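Local coordinates for protein putative sugar ABC transporter (Yersinia enterocolitica subsp. enterocolitica 8081, PDB 5ULB) that probably captures methylthioribose-like sugars in the periplasm for an ABC importer, and is seen here with 5-Se-methyl-5-selenoribofuranose in its cleft, at residues D207-Y221 and I232-L246. Sequence-based numbering, arbitrary orientation. Where two conformers were deposited one is given.
Sequences DAIWGTWDAFTQGAY and IKLYSIDISNQDLQL
D238 OD2 takes the backbone N-H of D214 on its anti lone pair, at 3.1 Å from D214 N, where the two strand ends of a beta-alpha-beta unit reach the sugar cleft of this periplasmic binding protein. A carboxylate suits the site: bound to the first turn of helix 214-226, it keeps its other oxygen, OD1, close to the sugar. W213 meets D238 OD2 with its ring edge, CD1 at 3.3 Å, the carboxylate standing almost perpendicular to the indole. Behind this shell, strands 208-211 and 233-237 run parallel, I209 and G211 each donating to one residue of 233-237 and accepting from the residue two further on; G211 N to Y235 O is 2.8 Å. G211, with no side chain, lets T217 pack close against the strand, its OG1 2.7 Å from S236 OG. With OG anti to its backbone N (chi1 -163°), S236 turns the hydroxyl toward T217 and donates to I237 O from above the carbonyl plane. Small hydroxyl side chains suit a helix whose axis passes 7.8 Å from that of strand 233-237. L234 divides its methyls, CD2 against I209 CB and CD1 against Y221 CB. L246 sets CB over the Y221 ring, 4.0 Å from its centroid, while Y221 OH binds E249. Q218 NE2 bonds D32 of helix 32-48 and, 2.8 Å away, D243 OD1, which lies 8° out of the Q218 amide plane.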
ATOM      1  N   ASP A 207      24.133   8.957   7.737  1.00 10.90           N
ATOM      2  CA  ASP A 207      23.717  10.031   6.826  1.00 12.32           C
ATOM      3  C   ASP A 207      22.241  10.062   6.480  1.00 11.05           C
ATOM      4  O   ASP A 207      21.641  11.151   6.339  1.00 11.45           O
ATOM      5  CB  ASP A 207      24.535   9.903   5.516  1.00 13.57           C
ATOM      6  CG  ASP A 207      26.028  10.045   5.768  1.00 14.68           C
ATOM      7  OD1 ASP A 207      26.362  11.090   6.330  1.00 20.75           O
ATOM      8  OD2 ASP A 207      26.799   9.075   5.533  1.00 17.15           O
ATOM      9  N   ALA A 208      21.618   8.856   6.316  1.00 10.67           N
ATOM     10  CA  ALA A 208      20.286   8.818   5.826  1.00  9.68           C
ATOM     11  C   ALA A 208      19.622   7.523   6.267  1.00  9.29           C
ATOM     12  O   ALA A 208      20.285   6.541   6.576  1.00 10.12           O
ATOM     13  CB  ALA A 208      20.262   8.996   4.283  1.00 11.36           C
ATOM     14  N   ILE A 209      18.275   7.542   6.167  1.00  8.95           N
ATOM     15  CA  ILE A 209      17.443   6.373   6.422  1.00  8.88           C
ATOM     16  C   ILE A 209      16.492   6.165   5.252  1.00  9.29           C
ATOM     17  O   ILE A 209      15.838   7.128   4.828  1.00 10.18           O
ATOM     18  CB  ILE A 209      16.701   6.504   7.787  1.00 10.16           C
ATOM     19  CG1 ILE A 209      17.679   6.657   8.906  1.00 11.21           C
ATOM     20  CG2 ILE A 209      15.708   5.389   7.977  1.00 11.02           C
ATOM     21  CD1 ILE A 209      17.048   6.927  10.261  1.00 12.66           C
ATOM     22  N   TRP A 210      16.429   4.923   4.775  1.00  9.21           N
ATOM     23  CA  TRP A 210      15.445   4.571   3.734  1.00  9.24           C
ATOM     24  C   TRP A 210      14.353   3.745   4.359  1.00  9.19           C
ATOM     25  O   TRP A 210      14.602   2.632   4.832  1.00 10.27           O
ATOM     26  CB  TRP A 210      16.109   3.795   2.627  1.00 10.78           C
ATOM     27  CG  TRP A 210      15.209   3.381   1.486  1.00 10.28           C
ATOM     28  CD1 TRP A 210      14.311   4.202   0.846  1.00 10.67           C
ATOM     29  CD2 TRP A 210      15.037   2.085   0.955  1.00  9.15           C
ATOM     30  NE1 TRP A 210      13.644   3.489  -0.106  1.00 10.60           N
ATOM     31  CE2 TRP A 210      14.070   2.200  -0.046  1.00  9.80           C
ATOM     32  CE3 TRP A 210      15.620   0.850   1.167  1.00  9.78           C
ATOM     33  CZ2 TRP A 210      13.658   1.098  -0.831  1.00 10.53           C
ATOM     34  CZ3 TRP A 210      15.238  -0.187   0.427  1.00 11.00           C
ATOM     35  CH2 TRP A 210      14.244  -0.060  -0.559  1.00  9.82           C
ATOM     36  N   GLY A 211      13.123   4.335   4.343  1.00  8.55           N
ATOM     37  CA  GLY A 211      11.998   3.614   4.903  1.00  9.70           C
ATOM     38  C   GLY A 211      11.123   3.040   3.793  1.00 10.56           C
ATOM     39  O   GLY A 211      10.569   3.749   2.958  1.00 10.60           O
ATOM     40  N   THR A 212      10.960   1.672   3.854  1.00  8.82           N
ATOM     41  CA  THR A 212      10.244   0.974   2.789  1.00  8.69           C
ATOM     42  C   THR A 212       8.754   0.914   2.972  1.00  9.59           C
ATOM     43  O   THR A 212       8.046   0.504   2.102  1.00 10.65           O
ATOM     44  CB  THR A 212      10.780  -0.425   2.625  1.00 10.24           C
ATOM     45  OG1 THR A 212      10.520  -1.213   3.790  1.00 10.15           O
ATOM     46  CG2 THR A 212      12.248  -0.435   2.280  1.00 11.38           C
ATOM     47  N   TRP A 213       8.279   1.474   4.102  1.00  9.00           N
ATOM     48  CA  TRP A 213       6.861   1.569   4.426  1.00  8.45           C
ATOM     49  C   TRP A 213       6.708   2.772   5.335  1.00  8.31           C
ATOM     50  O   TRP A 213       7.507   2.924   6.255  1.00  9.84           O
ATOM     51  CB  TRP A 213       6.393   0.322   5.189  1.00 10.09           C
ATOM     52  CG  TRP A 213       5.021   0.225   5.769  1.00  8.75           C
ATOM     53  CD1 TRP A 213       3.867   0.818   5.434  1.00  9.86           C
ATOM     54  CD2 TRP A 213       4.677  -0.805   6.738  1.00  9.69           C
ATOM     55  NE1 TRP A 213       2.797   0.273   6.193  1.00 10.42           N
ATOM     56  CE2 TRP A 213       3.284  -0.726   6.975  1.00  9.83           C
ATOM     57  CE3 TRP A 213       5.445  -1.673   7.500  1.00 10.97           C
ATOM     58  CZ2 TRP A 213       2.682  -1.601   7.900  1.00  9.99           C
ATOM     59  CZ3 TRP A 213       4.815  -2.559   8.382  1.00 11.99           C
ATOM     60  CH2 TRP A 213       3.435  -2.459   8.554  1.00 12.06           C
ATOM     61  N   ASP A 214       5.747   3.619   5.104  1.00  8.44           N
ATOM     62  CA  ASP A 214       5.690   4.857   5.880  1.00  8.64           C
ATOM     63  C   ASP A 214       5.345   4.617   7.358  1.00  9.89           C
ATOM     64  O   ASP A 214       5.639   5.492   8.182  1.00 10.59           O
ATOM     65  CB  ASP A 214       4.798   5.943   5.312  1.00 10.19           C
ATOM     66  CG  ASP A 214       3.305   5.636   5.203  1.00 10.38           C
ATOM     67  OD1 ASP A 214       2.951   4.467   5.358  1.00 11.32           O
ATOM     68  OD2 ASP A 214       2.574   6.671   4.970  1.00 14.26           O
ATOM     69  N   ALA A 215       4.800   3.424   7.714  1.00  9.18           N
ATOM     70  CA  ALA A 215       4.683   3.119   9.142  1.00  9.52           C
ATOM     71  C   ALA A 215       6.012   3.089   9.809  1.00  9.16           C
ATOM     72  O   ALA A 215       6.159   3.535  10.968  1.00 10.81           O
ATOM     73  CB  ALA A 215       3.941   1.776   9.312  1.00 10.53           C
ATOM     74  N   PHE A 216       7.021   2.538   9.158  1.00  8.79           N
ATOM     75  CA  PHE A 216       8.369   2.582   9.661  1.00  8.68           C
ATOM     76  C   PHE A 216       8.909   4.005   9.666  1.00  9.01           C
ATOM     77  O   PHE A 216       9.482   4.425  10.689  1.00  9.19           O
ATOM     78  CB  PHE A 216       9.321   1.698   8.813  1.00  9.30           C
ATOM     79  CG  PHE A 216       9.041   0.214   8.782  1.00  9.16           C
ATOM     80  CD1 PHE A 216       8.575  -0.479   9.883  1.00 10.18           C
ATOM     81  CD2 PHE A 216       9.298  -0.542   7.629  1.00  9.91           C
ATOM     82  CE1 PHE A 216       8.418  -1.850   9.849  1.00 10.67           C
ATOM     83  CE2 PHE A 216       9.138  -1.894   7.585  1.00 10.59           C
ATOM     84  CZ  PHE A 216       8.703  -2.543   8.703  1.00 11.55           C
ATOM     85  N   THR A 217       8.760   4.734   8.591  1.00  8.32           N
ATOM     86  CA  THR A 217       9.342   6.045   8.497  1.00  8.96           C
ATOM     87  C   THR A 217       8.742   6.971   9.551  1.00  9.01           C
ATOM     88  O   THR A 217       9.481   7.779  10.113  1.00  9.78           O
ATOM     89  CB  THR A 217       9.110   6.617   7.107  1.00  9.37           C
ATOM     90  OG1 THR A 217       9.494   5.615   6.146  1.00 10.40           O
ATOM     91  CG2 THR A 217       9.928   7.875   6.881  1.00 11.60           C
ATOM     92  N   GLN A 218       7.441   6.825   9.857  1.00  8.47           N
ATOM     93  CA  GLN A 218       6.876   7.632  10.918  1.00  8.49           C
ATOM     94  C   GLN A 218       7.583   7.399  12.235  1.00  8.53           C
ATOM     95  O   GLN A 218       7.795   8.366  13.022  1.00 10.83           O
ATOM     96  CB  GLN A 218       5.390   7.311  11.033  1.00 10.39           C
ATOM     97  CG  GLN A 218       4.519   7.846   9.921  1.00 10.37           C
ATOM     98  CD  GLN A 218       3.178   7.152   9.784  1.00 12.47           C
ATOM     99  OE1 GLN A 218       2.827   6.240  10.608  1.00 14.43           O
ATOM    100  NE2 GLN A 218       2.434   7.513   8.756  1.00 15.90           N
ATOM    101  N   GLY A 219       7.859   6.137  12.542  1.00  9.41           N
ATOM    102  CA  GLY A 219       8.571   5.885  13.788  1.00  9.59           C
ATOM    103  C   GLY A 219       9.968   6.403  13.779  1.00  8.77           C
ATOM    104  O   GLY A 219      10.525   6.942  14.783  1.00  9.70           O
ATOM    105  N   ALA A 220      10.695   6.222  12.637  1.00  9.75           N
ATOM    106  CA  ALA A 220      12.050   6.816  12.553  1.00  8.78           C
ATOM    107  C   ALA A 220      12.017   8.295  12.710  1.00  9.82           C
ATOM    108  O   ALA A 220      12.916   8.837  13.360  1.00  9.91           O
ATOM    109  CB  ALA A 220      12.672   6.430  11.244  1.00  9.97           C
ATOM    110  N   TYR A 221      11.066   8.959  12.121  1.00  9.32           N
ATOM    111  CA  TYR A 221      10.911  10.401  12.241  1.00  9.31           C
ATOM    112  C   TYR A 221      10.820  10.858  13.715  1.00 10.10           C
ATOM    113  O   TYR A 221      11.495  11.753  14.177  1.00 10.06           O
ATOM    114  CB  TYR A 221       9.702  10.890  11.456  1.00 10.68           C
ATOM    115  CG  TYR A 221       9.499  12.372  11.518  1.00 10.91           C
ATOM    116  CD1 TYR A 221       8.808  12.978  12.604  1.00 13.33           C
ATOM    117  CD2 TYR A 221      10.021  13.224  10.578  1.00 12.76           C
ATOM    118  CE1 TYR A 221       8.680  14.314  12.743  1.00 16.93           C
ATOM    119  CE2 TYR A 221       9.825  14.593  10.683  1.00 15.39           C
ATOM    120  CZ  TYR A 221       9.176  15.150  11.781  1.00 14.92           C
ATOM    121  OH  TYR A 221       9.079  16.469  11.863  1.00 20.82           O
ATOM    122  N   ILE A 232      20.048  13.636  10.038  1.00 10.98           N
ATOM    123  CA  ILE A 232      19.812  12.436   9.200  1.00 10.37           C
ATOM    124  C   ILE A 232      18.641  12.672   8.369  1.00 11.59           C
ATOM    125  O   ILE A 232      17.572  13.009   8.825  1.00 13.41           O
ATOM    126  CB  ILE A 232      19.634  11.206  10.137  1.00 10.58           C
ATOM    127  CG1 ILE A 232      20.853  10.994  11.002  1.00 11.08           C
ATOM    128  CG2 ILE A 232      19.238  10.009   9.325  1.00 11.05           C
ATOM    129  CD1 ILE A 232      20.656   9.916  12.093  1.00 12.20           C
ATOM    130  N   LYS A 233      18.756  12.398   7.040  1.00 11.07           N
ATOM    131  CA  LYS A 233      17.670  12.598   6.106  1.00 11.33           C
ATOM    132  C   LYS A 233      16.864  11.330   5.836  1.00 11.12           C
ATOM    133  O   LYS A 233      17.442  10.253   5.763  1.00 11.65           O
ATOM    134  CB  LYS A 233      18.235  13.201   4.801  1.00 14.64           C
ATOM    135  CG  LYS A 233      18.896  14.572   5.041  1.00 16.54           C
ATOM    136  CD  LYS A 233      18.088  15.541   5.963  1.00 26.83           C
ATOM    137  CE  LYS A 233      18.808  16.863   6.265  1.00 38.18           C
ATOM    138  NZ  LYS A 233      18.287  17.624   7.503  1.00 40.74           N
ATOM    139  N   LEU A 234      15.555  11.493   5.704  1.00 10.24           N
ATOM    140  CA  LEU A 234      14.650  10.386   5.522  1.00 10.71           C
ATOM    141  C   LEU A 234      14.044  10.330   4.092  1.00  9.56           C
ATOM    142  O   LEU A 234      13.606  11.381   3.589  1.00 11.01           O
ATOM    143  CB  LEU A 234      13.398  10.415   6.433  1.00 15.11           C
ATOM    144  CG  LEU A 234      13.546  10.380   7.855  1.00 16.49           C
ATOM    145  CD1 LEU A 234      12.225  10.667   8.589  1.00 16.59           C
ATOM    146  CD2 LEU A 234      14.087   9.002   8.250  1.00 22.13           C
ATOM    147  N   TYR A 235      14.031   9.139   3.519  1.00  9.32           N
ATOM    148  CA  TYR A 235      13.496   8.896   2.168  1.00  9.21           C
ATOM    149  C   TYR A 235      12.544   7.741   2.322  1.00  8.64           C
ATOM    150  O   TYR A 235      12.934   6.678   2.761  1.00 11.91           O
ATOM    151  CB  TYR A 235      14.669   8.533   1.252  1.00 10.71           C
ATOM    152  CG  TYR A 235      15.692   9.638   1.096  1.00 10.41           C
ATOM    153  CD1 TYR A 235      16.630   9.867   2.071  1.00 10.99           C
ATOM    154  CD2 TYR A 235      15.655  10.526   0.029  1.00 11.11           C
ATOM    155  CE1 TYR A 235      17.522  10.928   1.970  1.00 14.10           C
ATOM    156  CE2 TYR A 235      16.521  11.578  -0.079  1.00 13.33           C
ATOM    157  CZ  TYR A 235      17.462  11.746   0.886  1.00 14.74           C
ATOM    158  OH  TYR A 235      18.319  12.810   0.831  1.00 19.03           O
ATOM    159  N   SER A 236      11.269   7.948   1.897  1.00  9.06           N
ATOM    160  CA  SER A 236      10.232   6.944   2.123  1.00  8.84           C
ATOM    161  C   SER A 236       9.479   6.543   0.893  1.00  9.54           C
ATOM    162  O   SER A 236       9.290   7.288  -0.059  1.00  9.77           O
ATOM    163  CB  SER A 236       9.241   7.548   3.195  1.00 10.51           C
ATOM    164  OG  SER A 236       8.421   6.547   3.802  1.00 11.48           O
ATOM    165  N   ILE A 237       8.871   5.374   1.046  1.00  8.70           N
ATOM    166  CA  ILE A 237       7.758   4.875   0.237  1.00  8.75           C
ATOM    167  C   ILE A 237       6.458   5.098   1.032  1.00  8.62           C
ATOM    168  O   ILE A 237       6.488   5.073   2.301  1.00 10.45           O
ATOM    169  CB  ILE A 237       8.009   3.411  -0.113  1.00  8.74           C
ATOM    170  CG1 ILE A 237       9.263   3.311  -1.045  1.00  9.78           C
ATOM    171  CG2 ILE A 237       6.812   2.763  -0.784  1.00 10.19           C
ATOM    172  CD1 ILE A 237       9.763   1.950  -1.330  1.00 10.74           C
ATOM    173  N   ASP A 238       5.402   5.329   0.330  1.00  8.98           N
ATOM    174  CA  ASP A 238       4.048   5.539   0.831  1.00  9.24           C
ATOM    175  C   ASP A 238       3.717   6.962   1.256  1.00  9.56           C
ATOM    176  O   ASP A 238       4.637   7.721   1.518  1.00 12.00           O
ATOM    177  CB  ASP A 238       3.593   4.583   1.944  1.00  9.63           C
ATOM    178  CG  ASP A 238       3.800   3.140   1.675  1.00  9.51           C
ATOM    179  OD1 ASP A 238       3.472   2.674   0.530  1.00 11.00           O
ATOM    180  OD2 ASP A 238       4.269   2.413   2.626  1.00 11.69           O
ATOM    181  N   ILE A 239       2.435   7.284   1.357  1.00  9.53           N
ATOM    182  CA  ILE A 239       2.036   8.570   1.868  1.00  9.92           C
ATOM    183  C   ILE A 239       0.768   8.418   2.665  1.00 10.58           C
ATOM    184  O   ILE A 239      -0.010   7.485   2.510  1.00 11.46           O
ATOM    185  CB  ILE A 239       1.756   9.598   0.696  1.00 11.61           C
ATOM    186  CG1 ILE A 239       1.793  11.041   1.110  1.00 13.30           C
ATOM    187  CG2 ILE A 239       0.508   9.249  -0.088  1.00 13.65           C
ATOM    188  CD1 ILE A 239       3.143  11.485   1.624  1.00 14.18           C
ATOM    189  N   SER A 240       0.554   9.346   3.596  1.00  9.23           N
ATOM    190  CA  SER A 240      -0.598   9.406   4.460  1.00 10.61           C
ATOM    191  C   SER A 240      -0.720  10.841   4.936  1.00 11.07           C
ATOM    192  O   SER A 240       0.225  11.636   4.811  1.00 11.42           O
ATOM    193  CB  SER A 240      -0.468   8.390   5.645  1.00 11.55           C
ATOM    194  OG  SER A 240       0.516   8.884   6.531  1.00 15.97           O
ATOM    195  N   ASN A 241      -1.838  11.179   5.603  1.00 11.38           N
ATOM    196  CA  ASN A 241      -2.008  12.524   6.106  1.00 12.84           C
ATOM    197  C   ASN A 241      -0.912  12.842   7.083  1.00 12.90           C
ATOM    198  O   ASN A 241      -0.391  13.992   7.064  1.00 14.26           O
ATOM    199  CB  ASN A 241      -3.365  12.694   6.767  1.00 14.89           C
ATOM    200  CG  ASN A 241      -4.522  12.660   5.811  1.00 16.92           C
ATOM    201  OD1 ASN A 241      -4.389  12.789   4.556  1.00 20.61           O
ATOM    202  ND2 ASN A 241      -5.727  12.507   6.392  1.00 22.90           N
ATOM    203  N   GLN A 242      -0.565  11.949   7.975  1.00 12.03           N
ATOM    204  CA  GLN A 242       0.506  12.166   8.941  0.53 13.72           C
ATOM    205  C   GLN A 242       1.812  12.533   8.266  1.00 12.41           C
ATOM    206  O   GLN A 242       2.476  13.464   8.657  1.00 13.61           O
ATOM    207  CB  GLN A 242       0.689  10.925   9.859  0.53 17.53           C
ATOM    208  CG  GLN A 242       1.755  11.120  10.945  0.53 21.71           C
ATOM    209  CD  GLN A 242       2.085   9.889  11.842  0.53 23.91           C
ATOM    210  OE1 GLN A 242       1.434   8.885  11.744  0.53 30.39           O
ATOM    211  NE2 GLN A 242       3.086   9.997  12.684  0.53 21.04           N
ATOM    212  N   ASP A 243       2.159  11.789   7.233  1.00 12.48           N
ATOM    213  CA  ASP A 243       3.475  12.046   6.599  1.00 11.54           C
ATOM    214  C   ASP A 243       3.530  13.444   6.049  1.00 10.63           C
ATOM    215  O   ASP A 243       4.577  14.094   6.098  1.00 12.20           O
ATOM    216  CB  ASP A 243       3.700  11.042   5.386  1.00 11.37           C
ATOM    217  CG  ASP A 243       3.596   9.654   5.703  1.00 12.82           C
ATOM    218  OD1 ASP A 243       3.612   9.208   6.856  1.00 13.87           O
ATOM    219  OD2 ASP A 243       3.473   8.848   4.695  1.00 14.99           O
ATOM    220  N   LEU A 244       2.426  13.879   5.406  1.00 11.57           N
ATOM    221  CA  LEU A 244       2.387  15.254   4.876  1.00 10.80           C
ATOM    222  C   LEU A 244       2.601  16.272   5.977  1.00 12.36           C
ATOM    223  O   LEU A 244       3.300  17.291   5.768  1.00 13.80           O
ATOM    224  CB  LEU A 244       1.099  15.462   4.143  1.00 12.60           C
ATOM    225  CG  LEU A 244       0.895  14.536   2.926  1.00 12.05           C
ATOM    226  CD1 LEU A 244      -0.508  14.608   2.436  1.00 13.94           C
ATOM    227  CD2 LEU A 244       1.887  14.892   1.762  1.00 14.30           C
ATOM    228  N   GLN A 245       1.965  16.108   7.119  1.00 13.03           N
ATOM    229  CA  GLN A 245       2.233  17.000   8.279  1.00 14.01           C
ATOM    230  C   GLN A 245       3.700  16.924   8.734  1.00 14.06           C
ATOM    231  O   GLN A 245       4.294  17.945   9.023  1.00 14.78           O
ATOM    232  CB  GLN A 245       1.278  16.655   9.438  1.00 16.61           C
ATOM    233  CG  GLN A 245      -0.208  16.968   9.231  1.00 22.42           C
ATOM    234  CD  GLN A 245      -0.507  18.483   9.209  1.00 27.54           C
ATOM    235  OE1 GLN A 245      -0.264  19.177   8.189  1.00 29.68           O
ATOM    236  NE2 GLN A 245      -0.928  19.051  10.369  1.00 33.76           N
ATOM    237  N   LEU A 246       4.219  15.720   8.796  1.00 13.91           N
ATOM    238  CA  LEU A 246       5.629  15.592   9.253  1.00 13.50           C
ATOM    239  C   LEU A 246       6.595  16.263   8.269  1.00 12.56           C
ATOM    240  O   LEU A 246       7.550  16.834   8.734  1.00 14.79           O
ATOM    241  CB  LEU A 246       5.999  14.171   9.518  1.00 14.17           C
ATOM    242  CG  LEU A 246       5.131  13.463  10.597  1.00 14.22           C
ATOM    243  CD1 LEU A 246       5.525  12.000  10.689  1.00 15.80           C
ATOM    244  CD2 LEU A 246       5.108  14.128  11.901  1.00 17.00           C
TER
HETATM  245  O   HOH W   1       0.436   4.908   3.526  1.00 12.40           O